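Local coordinates for protein Exo-poly-alpha-D-galacturonosidase (Thermotoga maritima, PDB 3JUR) that probably hydrolyses polygalacturonate, releasing galacturonic acid units from chain ends, as a hyperthermoactive glycosidase of family 28, at residues I51-L54 with S55-G59; L102-E106 with G107-Y111; R180-G183 with K184-L188. All coordinates share one frame; numbering follows the deposited sequence.

Contact 1 of 3, residues I51-L54 with S55-G59; sequences IEEL and SKQGG
Leu54 O gathers the amides that close the helix, and the tight part of the contact is built round it. Gly59 N lies 2.8 Å from Leu54 O with an angle of 154° at the hydrogen, the donor standing well above the carbonyl plane. Gln57 N and Gly58 N each add a weak bond to the same oxygen. One turn earlier the helix is still regular, with Ser55 N 2.8 Å from Ile51 O and Lys56 N bonded to Glu52 O. On the buried side Leu54 CD2 sits 3.8 Å from Gly59 O, and both Ile51 and Leu54 reach Leu62 of strand 60-64.

The solvent side is looser. Gln57 turns its amide back along the helix, so that NE2 comes 3.1 Å from Glu53 O; the oxygen lies close to the amide plane, but the donor is above the carbonyl plane. Glu53, with CG anti to the backbone N (chi1 -173°) and a bend at chi2, runs alongside Lys56, and Glu53 OE1 makes only a weak salt bridge with Lys56 NZ at 3.5 Å. The carboxylate of Glu52 pairs instead with Lys77. At Gly58, where phi is 117°, any CB would be jammed against the preceding carbonyl oxygen. That positive phi, with Gly59 N bonded to Leu54 O and Gly58 N weakly to Ser55 O, identifies a Schellman motif terminating helix 44-57.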
loop_
_atom_site.group_PDB
_atom_site.type_symbol
_atom_site.label_atom_id
_atom_site.label_comp_id
_atom_site.label_asym_id
_atom_site.label_seq_id
_atom_site.Cartn_x
_atom_site.Cartn_y
_atom_site.Cartn_z
ATOM N N ILE D 51 -52.425 15.157 31.670
ATOM C CA ILE D 51 -52.286 13.751 31.273
ATOM C C ILE D 51 -53.526 12.942 31.677
ATOM O O ILE D 51 -54.019 12.119 30.897
ATOM C CB ILE D 51 -50.974 13.121 31.839
ATOM C CG1 ILE D 51 -49.753 13.676 31.089
ATOM C CG2 ILE D 51 -50.996 11.591 31.740
ATOM C CD1 ILE D 51 -48.407 13.334 31.706
ATOM N N GLU D 52 -54.025 13.191 32.887
ATOM C CA GLU D 52 -55.228 12.525 33.384
ATOM C C GLU D 52 -56.487 12.941 32.609
ATOM O O GLU D 52 -57.329 12.096 32.302
ATOM C CB GLU D 52 -55.390 12.740 34.900
ATOM C CG GLU D 52 -56.745 12.318 35.509
ATOM C CD GLU D 52 -57.144 10.867 35.214
ATOM O OE1 GLU D 52 -56.252 10.000 35.051
ATOM O OE2 GLU D 52 -58.364 10.599 35.149
ATOM N N GLU D 53 -56.603 14.227 32.280
ATOM C CA GLU D 53 -57.719 14.696 31.455
ATOM C C GLU D 53 -57.722 13.991 30.096
ATOM O O GLU D 53 -58.771 13.567 29.618
ATOM C CB GLU D 53 -57.691 16.219 31.286
ATOM C CG GLU D 53 -58.921 16.817 30.586
ATOM C CD GLU D 53 -60.165 16.832 31.461
ATOM O OE1 GLU D 53 -60.762 15.756 31.692
ATOM O OE2 GLU D 53 -60.557 17.931 31.906
ATOM N N LEU D 54 -56.545 13.852 29.493
ATOM C CA LEU D 54 -56.404 13.140 28.220
ATOM C C LEU D 54 -56.681 11.651 28.364
ATOM O O LEU D 54 -57.406 11.069 27.563
ATOM C CB LEU D 54 -55.008 13.348 27.630
ATOM C CG LEU D 54 -54.764 14.625 26.830
ATOM C CD1 LEU D 54 -53.267 14.859 26.674
ATOM C CD2 LEU D 54 -55.453 14.560 25.472
ATOM N N SER D 55 -56.090 11.050 29.393
ATOM C CA SER D 55 -56.251 9.632 29.686
ATOM C C SER D 55 -57.715 9.269 29.960
ATOM O O SER D 55 -58.169 8.181 29.588
ATOM C CB SER D 55 -55.372 9.251 30.877
ATOM O OG SER D 55 -55.391 7.859 31.103
ATOM N N LYS D 56 -58.440 10.190 30.602
ATOM C CA LYS D 56 -59.876 10.052 30.886
ATOM C C LYS D 56 -60.686 9.836 29.603
ATOM O O LYS D 56 -61.585 8.992 29.559
ATOM C CB LYS D 56 -60.389 11.304 31.614
ATOM C CG LYS D 56 -61.608 11.079 32.492
ATOM C CD LYS D 56 -62.182 12.392 33.031
ATOM C CE LYS D 56 -63.226 12.981 32.089
ATOM N NZ LYS D 56 -63.787 14.263 32.595
ATOM N N GLN D 57 -60.353 10.601 28.567
ATOM C CA GLN D 57 -61.038 10.528 27.276
ATOM C C GLN D 57 -60.546 9.368 26.396
ATOM O O GLN D 57 -61.199 9.014 25.413
ATOM C CB GLN D 57 -60.892 11.859 26.534
ATOM C CG GLN D 57 -61.633 13.026 27.188
ATOM C CD GLN D 57 -61.185 14.375 26.656
ATOM O OE1 GLN D 57 -61.877 14.996 25.853
ATOM N NE2 GLN D 57 -60.013 14.829 27.091
ATOM N N GLY D 58 -59.397 8.789 26.750
ATOM C CA GLY D 58 -58.832 7.651 26.017
ATOM C C GLY D 58 -57.488 7.930 25.366
ATOM O O GLY D 58 -57.000 7.132 24.562
ATOM N N GLY D 59 -56.887 9.065 25.719
ATOM C CA GLY D 59 -55.578 9.442 25.195
ATOM C C GLY D 59 -55.601 10.627 24.250
ATOM O O GLY D 59 -56.649 11.217 23.992
#

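Contact 2 of 3, residues L102-E106 with G107-Y111; sequences LTRFE and GIELY
Arg104 and Glu109 face each other as a non-hydrogen-bonded antiparallel pair, and the arginine can be traced atom by atom across its partner strand. Its CB lies 4.0 Å from Ile108 O, and CG comes closer, 3.5 Å from that same Ile108 O. CD skirts the carbonyl carbon of Gly107. The chain then bends at chi3 (-105°), which swings the guanidinium toward Glu109: Arg104 NE is 3.7 Å from Glu109 CG, and Arg104 NH2 ends 3.5 Å from Glu109 OE1. This last bond is weak, and the carboxylate approaches at the guanidinium edge with the two planes 78° apart, so no flat, two-pronged pairing is made. Tyr196 OH bonds both Arg104 NE and Glu109 OE1, bridging the pair, while Glu109 OE2 has a salt bridge to Arg275. Arg104 NH1 has a long, weak ion pair with Glu244.

The backbone evidence is that of a tight beta hairpin: a type I' turn runs from Phe105 to Ile108, with Glu106 and Gly107 both at positive phi in its two central places. Phe105 N bonds to Ile108 O at 2.9 Å and nearly straight (171° at the hydrogen), Ile108 N returns to Phe105 O, and Thr103 and Leu110 exchange a second pair of bonds.

On the face bearing Thr103, Phe105, Ile108 and Leu110, Leu110 lays CD2 against Phe105 CB at 3.9 Å, and helix 161-173 packs over Phe105, Ile108 and Leu110. At the open end of the hairpin Leu102 CA sits over one face of the Tyr111 ring, offset toward the rim, with Leu102 CB 4.0 Å from Tyr111 CZ.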
loop_
_atom_site.group_PDB
_atom_site.type_symbol
_atom_site.label_atom_id
_atom_site.label_comp_id
_atom_site.label_asym_id
_atom_site.label_seq_id
_atom_site.Cartn_x
_atom_site.Cartn_y
_atom_site.Cartn_z
ATOM N N LEU D 102 -40.495 1.355 40.232
ATOM C CA LEU D 102 -39.765 0.268 39.588
ATOM C C LEU D 102 -38.882 0.844 38.497
ATOM O O LEU D 102 -39.366 1.510 37.581
ATOM C CB LEU D 102 -40.721 -0.770 38.992
ATOM C CG LEU D 102 -40.118 -1.923 38.175
ATOM C CD1 LEU D 102 -39.269 -2.864 39.034
ATOM C CD2 LEU D 102 -41.227 -2.697 37.483
ATOM N N THR D 103 -37.583 0.588 38.611
ATOM C CA THR D 103 -36.606 1.128 37.673
ATOM C C THR D 103 -35.360 0.231 37.629
ATOM O O THR D 103 -35.403 -0.934 38.053
ATOM C CB THR D 103 -36.281 2.640 37.974
ATOM O OG1 THR D 103 -35.537 3.215 36.888
ATOM C CG2 THR D 103 -35.511 2.820 39.287
ATOM N N ARG D 104 -34.263 0.761 37.114
ATOM C CA ARG D 104 -33.064 -0.035 36.933
ATOM C C ARG D 104 -31.834 0.848 37.103
ATOM O O ARG D 104 -31.843 2.009 36.698
ATOM C CB ARG D 104 -33.095 -0.686 35.544
ATOM C CG ARG D 104 -32.570 -2.110 35.524
ATOM C CD ARG D 104 -32.606 -2.731 34.141
ATOM N NE ARG D 104 -33.692 -3.695 34.015
ATOM C CZ ARG D 104 -33.646 -4.789 33.263
ATOM N NH1 ARG D 104 -32.552 -5.084 32.562
ATOM N NH2 ARG D 104 -34.694 -5.597 33.216
ATOM N N PHE D 105 -30.788 0.317 37.726
ATOM C CA PHE D 105 -29.513 1.032 37.803
ATOM C C PHE D 105 -28.367 0.143 37.337
ATOM O O PHE D 105 -28.086 -0.892 37.940
ATOM C CB PHE D 105 -29.239 1.563 39.219
ATOM C CG PHE D 105 -28.079 2.532 39.295
ATOM C CD1 PHE D 105 -28.295 3.902 39.201
ATOM C CD2 PHE D 105 -26.769 2.069 39.451
ATOM C CE1 PHE D 105 -27.234 4.798 39.274
ATOM C CE2 PHE D 105 -25.700 2.956 39.518
ATOM C CZ PHE D 105 -25.935 4.326 39.432
ATOM N N GLU D 106 -27.715 0.566 36.260
ATOM C CA GLU D 106 -26.614 -0.181 35.626
ATOM C C GLU D 106 -26.877 -1.689 35.549
ATOM O O GLU D 106 -26.049 -2.510 35.967
ATOM C CB GLU D 106 -25.266 0.161 36.283
ATOM C CG GLU D 106 -24.847 1.618 36.037
ATOM C CD GLU D 106 -23.480 1.976 36.608
ATOM O OE1 GLU D 106 -23.120 1.485 37.701
ATOM O OE2 GLU D 106 -22.768 2.774 35.964
ATOM N N GLY D 107 -28.051 -2.031 35.014
ATOM C CA GLY D 107 -28.416 -3.414 34.720
ATOM C C GLY D 107 -29.073 -4.220 35.832
ATOM O O GLY D 107 -29.366 -5.402 35.642
ATOM N N ILE D 108 -29.305 -3.603 36.988
ATOM C CA ILE D 108 -29.983 -4.295 38.094
ATOM C C ILE D 108 -31.268 -3.561 38.500
ATOM O O ILE D 108 -31.252 -2.348 38.739
ATOM C CB ILE D 108 -29.049 -4.511 39.330
ATOM C CG1 ILE D 108 -27.823 -5.356 38.954
ATOM C CG2 ILE D 108 -29.812 -5.186 40.488
ATOM C CD1 ILE D 108 -26.678 -5.280 39.946
ATOM N N GLU D 109 -32.372 -4.308 38.561
ATOM C CA GLU D 109 -33.675 -3.761 38.939
ATOM C C GLU D 109 -33.723 -3.358 40.407
ATOM O O GLU D 109 -33.131 -4.016 41.264
ATOM C CB GLU D 109 -34.787 -4.774 38.661
ATOM C CG GLU D 109 -35.033 -5.040 37.185
ATOM C CD GLU D 109 -36.318 -5.809 36.938
ATOM O OE1 GLU D 109 -36.946 -5.599 35.875
ATOM O OE2 GLU D 109 -36.698 -6.620 37.806
ATOM N N LEU D 110 -34.429 -2.268 40.683
ATOM C CA LEU D 110 -34.595 -1.766 42.045
ATOM C C LEU D 110 -35.769 -0.790 42.124
ATOM O O LEU D 110 -36.363 -0.427 41.103
ATOM C CB LEU D 110 -33.305 -1.077 42.522
ATOM C CG LEU D 110 -33.022 0.363 42.075
ATOM C CD1 LEU D 110 -31.889 0.949 42.881
ATOM C CD2 LEU D 110 -32.726 0.461 40.581
ATOM N N TYR D 111 -36.103 -0.380 43.343
ATOM C CA TYR D 111 -36.993 0.754 43.553
ATOM C C TYR D 111 -36.156 1.956 43.964
ATOM O O TYR D 111 -35.382 1.896 44.922
ATOM C CB TYR D 111 -38.088 0.422 44.572
ATOM C CG TYR D 111 -39.209 -0.376 43.956
ATOM C CD1 TYR D 111 -40.407 0.235 43.593
ATOM C CD2 TYR D 111 -39.059 -1.739 43.704
ATOM C CE1 TYR D 111 -41.440 -0.500 43.009
ATOM C CE2 TYR D 111 -40.077 -2.479 43.118
ATOM C CZ TYR D 111 -41.265 -1.858 42.773
ATOM O OH TYR D 111 -42.272 -2.602 42.194
#

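Contact 3 of 3, residues R180-G183 with K184-L188; sequences RVFG and KGHYL
Phe182 and His186 meet because both first torsions place CG beside the backbone N and anti to the carbonyl carbon (chi1 -68° at Phe182, -58° at His186), while the intervening chain doubles back. The two side chains cross at about a right angle. The edge of the Phe182 ring is directed at the face of His186, with the ring centroids 5.2 Å apart and the planes at 77°, a T-shaped (edge-to-face) pair. CD1 is the leading atom of the phenyl ring, with Phe182 CD1 3.7 Å from His186 ND1. Nearer the backbone, His186 CB lies in the plane of the phenyl ring, at its edge, 4.0 Å from Phe182 CB.

The reversal that makes this possible is a type II beta turn from Gly183 to His186. Its closing bond runs from His186 N to Gly183 O at 2.9 Å, moderately bent, with the donor tilted from the carbonyl plane. Lys184 and Gly185 occupy the central positions, and a CB at Gly185 would be jammed against the carbonyl oxygen of Lys184. His186 CB also rests 3.4 Å from Gly183 O, the oxygen that accepts the closing bond.

Leu188 adds a methyl to this aromatic pair. Its CD1 stands over one face of the Phe182 ring, 4.0 Å from the centroid, in a CH-pi contact; Leu188 CD1 is 3.7 Å from Phe182 CD1. The phenyl ring is thereby touched over a face by a methyl and at an edge by the histidine. The orientation of the imidazole has a further support outside the loop, a hydrogen bond between His186 ND1 and Asp163 OD2 on helix 161-173. With an alanine in place of His186, Asp163 OD2 would probably lose its imidazole partner, and the Phe182 edge would be left facing a gap where the ring had been. Asp163 OD1 accepts Tyr187 N as well, so one carboxylate grips two consecutive residues.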
loop_
_atom_site.group_PDB
_atom_site.type_symbol
_atom_site.label_atom_id
_atom_site.label_comp_id
_atom_site.label_asym_id
_atom_site.label_seq_id
_atom_site.Cartn_x
_atom_site.Cartn_y
_atom_site.Cartn_z
ATOM N N ARG D 180 -35.695 -4.202 47.310
ATOM C CA ARG D 180 -34.514 -3.428 46.949
ATOM C C ARG D 180 -34.888 -1.952 46.875
ATOM O O ARG D 180 -35.001 -1.380 45.786
ATOM C CB ARG D 180 -33.946 -3.897 45.607
ATOM C CG ARG D 180 -33.563 -5.360 45.557
ATOM C CD ARG D 180 -32.972 -5.703 44.203
ATOM N NE ARG D 180 -33.003 -7.138 43.941
ATOM C CZ ARG D 180 -32.854 -7.684 42.737
ATOM N NH1 ARG D 180 -32.663 -6.917 41.667
ATOM N NH2 ARG D 180 -32.896 -9.003 42.599
ATOM N N VAL D 181 -35.074 -1.344 48.041
ATOM C CA VAL D 181 -35.581 0.024 48.127
ATOM C C VAL D 181 -34.453 1.008 48.432
ATOM O O VAL D 181 -33.762 0.881 49.444
ATOM C CB VAL D 181 -36.713 0.146 49.187
ATOM C CG1 VAL D 181 -37.261 1.575 49.254
ATOM C CG2 VAL D 181 -37.834 -0.841 48.885
ATOM N N PHE D 182 -34.279 1.983 47.547
ATOM C CA PHE D 182 -33.256 3.012 47.723
ATOM C C PHE D 182 -33.903 4.396 47.833
ATOM O O PHE D 182 -34.649 4.645 48.776
ATOM C CB PHE D 182 -32.185 2.911 46.618
ATOM C CG PHE D 182 -31.345 1.663 46.717
ATOM C CD1 PHE D 182 -30.087 1.701 47.308
ATOM C CD2 PHE D 182 -31.832 0.438 46.267
ATOM C CE1 PHE D 182 -29.318 0.543 47.430
ATOM C CE2 PHE D 182 -31.071 -0.724 46.388
ATOM C CZ PHE D 182 -29.810 -0.670 46.968
ATOM N N GLY D 183 -33.634 5.287 46.885
ATOM C CA GLY D 183 -34.193 6.636 46.944
ATOM C C GLY D 183 -33.587 7.466 48.058
ATOM O O GLY D 183 -32.364 7.621 48.121
ATOM N N LYS D 184 -34.451 7.982 48.936
ATOM C CA LYS D 184 -34.074 8.880 50.037
ATOM C C LYS D 184 -32.994 8.269 50.930
ATOM O O LYS D 184 -33.145 7.148 51.430
ATOM C CB LYS D 184 -35.314 9.245 50.871
ATOM C CG LYS D 184 -35.176 10.481 51.755
ATOM C CD LYS D 184 -36.370 10.596 52.707
ATOM C CE LYS D 184 -36.580 12.020 53.212
ATOM N NZ LYS D 184 -35.605 12.453 54.249
ATOM N N GLY D 185 -31.909 9.016 51.122
ATOM C CA GLY D 185 -30.772 8.555 51.924
ATOM C C GLY D 185 -29.777 7.721 51.127
ATOM O O GLY D 185 -28.788 7.233 51.673
ATOM N N HIS D 186 -30.049 7.553 49.838
ATOM C CA HIS D 186 -29.172 6.799 48.941
ATOM C C HIS D 186 -28.838 7.622 47.708
ATOM O O HIS D 186 -29.525 8.600 47.402
ATOM C CB HIS D 186 -29.798 5.450 48.579
ATOM C CG HIS D 186 -30.086 4.603 49.776
ATOM N ND1 HIS D 186 -29.179 3.697 50.282
ATOM C CD2 HIS D 186 -31.158 4.563 50.602
ATOM C CE1 HIS D 186 -29.688 3.120 51.357
ATOM N NE2 HIS D 186 -30.890 3.626 51.570
ATOM N N TYR D 187 -27.778 7.230 47.004
ATOM C CA TYR D 187 -27.166 8.113 46.011
ATOM C C TYR D 187 -27.051 7.507 44.613
ATOM O O TYR D 187 -26.014 7.619 43.948
ATOM C CB TYR D 187 -25.828 8.647 46.548
ATOM C CG TYR D 187 -26.002 9.404 47.851
ATOM C CD1 TYR D 187 -26.221 10.780 47.855
ATOM C CD2 TYR D 187 -25.981 8.735 49.082
ATOM C CE1 TYR D 187 -26.403 11.476 49.053
ATOM C CE2 TYR D 187 -26.165 9.418 50.275
ATOM C CZ TYR D 187 -26.373 10.787 50.253
ATOM O OH TYR D 187 -26.545 11.466 51.429
ATOM N N LEU D 188 -28.140 6.878 44.176
ATOM C CA LEU D 188 -28.242 6.322 42.831
ATOM C C LEU D 188 -29.120 7.221 41.957
ATOM O O LEU D 188 -30.340 7.301 42.163
ATOM C CB LEU D 188 -28.805 4.897 42.882
ATOM C CG LEU D 188 -28.099 3.884 43.800
ATOM C CD1 LEU D 188 -28.907 2.596 43.897
ATOM C CD2 LEU D 188 -26.672 3.596 43.322
#

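Overall arrangement
The three contacts follow one another along the chain without overlap, on what the strand pairing and family identify as a parallel beta-helix. Contact 1 closes helix 44-57, between strands 27-29 and 60-64 at the N-terminal part of the solenoid. It is remote from the others, its centre about 29 Å from that of contact 2 and 32 Å from that of contact 3. Contacts 2 and 3 have centres 11 Å apart and touch: Tyr111 O lies 2.8 Å from Phe182 N and Tyr111 N 2.9 Å from Arg180 O, both probable hydrogen bonds. Although the chain between them passes back through strands 117-120, 125-128 and 132-134, hairpin and loop pack together, with helix 161-173 as a common neighbour, outside the parallel coils.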